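Local coordinates for apical membrane antigen 1-like protein, soluble form (Toxoplasma gondii, PDB 3ZLE) that may take part in host cell invasion by the parasite, as the conserved extracellular region of an AMA1-family surface antigen, at residues C50-K55 and P189-S194. Numbering follows the deposited sequence.
Sequences CPVFGK and PVKEKS
A bend in Lys191 at chi2 (-49°) lays its CG and CD against the Val52-Lys55 turn, while Lys55, with CG anti to the backbone N (chi1 164°), runs out extended alongside Pro189. The Lys191 aliphatic chain lies against the peptide that joins Gly54 to Lys55: CD is 3.4 Å from Gly54 C and 3.7 Å from Lys55 N. Farther along, its CE meets CG1 of Val52 at 4.1 Å, the two side chains crossing at about a right angle. Lys55 lies side by side with Pro189, CE to CB 4.2 Å, an aliphatic contact in which the side chains point the same way.

The backbone supplies the polar tie. Glu192 N donates to Gly54 O at 2.9 Å, nearly straight at 167°, and the same oxygen receives a CA-H...O contact from Lys191 CA at 3.3 Å. Lys55 and Lys191 form an antiparallel, non-hydrogen-bonded pair, CA to CA 4.7 Å, with both side chains on one face of the two-stranded sheet of 55-59 and 187-191. Gly54, at a positive phi, belongs to the type II turn from Val52 to Lys55; a CB there would jam against the preceding carbonyl and sit tight against Lys191 CD, so its absence lets the lysine lie close.

Both ammonium groups find their partners elsewhere: a second bend, at chi4, turns Lys191 NZ to Ala338 O and Gly340 O, and Lys55 NZ bonds to Gln165 OE1 and Phe33 O. The turn carries the chain from strand 52-53, outermost in the five-stranded sheet and beside strand 199-202, into strand 55-59, and Phe261 of helix 253-262 packs on Lys55, Pro189 and Lys191.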
# COMPACT_ATOMS: atom_id res chain seq x y z
N CYS A 50 2.85 3.55 -6.46
CA CYS A 50 1.77 4.09 -5.62
C CYS A 50 2.17 4.23 -4.15
O CYS A 50 2.78 3.34 -3.58
CB CYS A 50 0.49 3.24 -5.72
SG CYS A 50 -0.38 3.42 -7.27
N PRO A 51 1.74 5.32 -3.51
CA PRO A 51 1.98 5.43 -2.07
C PRO A 51 1.11 4.45 -1.30
O PRO A 51 0.04 4.03 -1.77
CB PRO A 51 1.61 6.89 -1.75
CG PRO A 51 0.74 7.35 -2.87
CD PRO A 51 1.02 6.48 -4.06
N VAL A 52 1.61 3.98 -0.16
CA VAL A 52 0.93 2.94 0.56
C VAL A 52 0.48 3.53 1.87
O VAL A 52 1.29 3.75 2.76
CB VAL A 52 1.90 1.77 0.86
CG1 VAL A 52 1.09 0.50 1.24
CG2 VAL A 52 2.80 1.52 -0.34
N PHE A 53 -0.83 3.76 2.00
CA PHE A 53 -1.35 4.54 3.12
C PHE A 53 -1.48 3.70 4.37
O PHE A 53 -2.07 2.60 4.35
CB PHE A 53 -2.71 5.11 2.75
CG PHE A 53 -2.63 6.27 1.82
CD1 PHE A 53 -2.47 6.06 0.45
CD2 PHE A 53 -2.53 7.58 2.30
CE1 PHE A 53 -2.42 7.13 -0.42
CE2 PHE A 53 -2.38 8.67 1.42
CZ PHE A 53 -2.28 8.42 0.06
N GLY A 54 -0.90 4.19 5.47
CA GLY A 54 -0.99 3.49 6.73
C GLY A 54 0.03 2.38 6.93
O GLY A 54 0.06 1.77 7.99
N LYS A 55 0.94 2.19 5.96
CA LYS A 55 2.00 1.22 6.14
C LYS A 55 3.04 1.63 7.14
O LYS A 55 3.68 2.67 6.98
CB LYS A 55 2.65 0.84 4.82
CG LYS A 55 4.01 0.13 4.94
CD LYS A 55 4.27 -0.80 3.74
CE LYS A 55 5.74 -1.17 3.69
NZ LYS A 55 6.12 -2.12 2.57
N PRO A 189 5.97 -5.52 8.05
CA PRO A 189 5.11 -4.40 7.73
C PRO A 189 3.73 -4.61 8.32
O PRO A 189 3.32 -5.74 8.48
CB PRO A 189 5.03 -4.43 6.19
CG PRO A 189 6.18 -5.29 5.74
CD PRO A 189 6.39 -6.28 6.86
N VAL A 190 3.04 -3.52 8.68
CA VAL A 190 1.67 -3.60 9.19
C VAL A 190 0.92 -2.31 8.81
O VAL A 190 1.54 -1.25 8.71
CB VAL A 190 1.68 -3.82 10.70
CG1 VAL A 190 1.94 -2.50 11.46
CG2 VAL A 190 0.39 -4.51 11.15
N LYS A 191 -0.37 -2.42 8.45
CA LYS A 191 -1.26 -1.24 8.50
C LYS A 191 -1.60 -0.80 9.93
O LYS A 191 -2.16 -1.57 10.71
CB LYS A 191 -2.56 -1.48 7.75
CG LYS A 191 -2.48 -1.47 6.23
CD LYS A 191 -1.75 -0.28 5.68
CE LYS A 191 -1.71 -0.23 4.16
NZ LYS A 191 -3.01 -0.22 3.43
N GLU A 192 -1.38 0.49 10.19
CA GLU A 192 -1.75 1.11 11.44
C GLU A 192 -2.69 2.29 11.24
O GLU A 192 -2.74 2.89 10.19
CB GLU A 192 -0.50 1.53 12.25
CG GLU A 192 0.25 2.70 11.66
CD GLU A 192 1.24 3.34 12.64
OE1 GLU A 192 1.87 2.62 13.45
OE2 GLU A 192 1.42 4.57 12.55
N LYS A 193 -3.62 2.43 12.17
CA LYS A 193 -4.49 3.57 12.20
C LYS A 193 -4.46 4.11 13.59
O LYS A 193 -5.01 3.51 14.51
CB LYS A 193 -5.90 3.19 11.81
CG LYS A 193 -6.84 4.38 11.71
CD LYS A 193 -8.22 3.90 11.27
CE LYS A 193 -9.13 5.07 10.91
NZ LYS A 193 -10.43 4.51 10.41
N SER A 194 -3.72 5.20 13.75
CA SER A 194 -3.46 5.83 15.04
C SER A 194 -3.81 7.31 14.93
O SER A 194 -3.67 7.92 13.87
CB SER A 194 -1.97 5.69 15.37
OG SER A 194 -1.57 6.67 16.32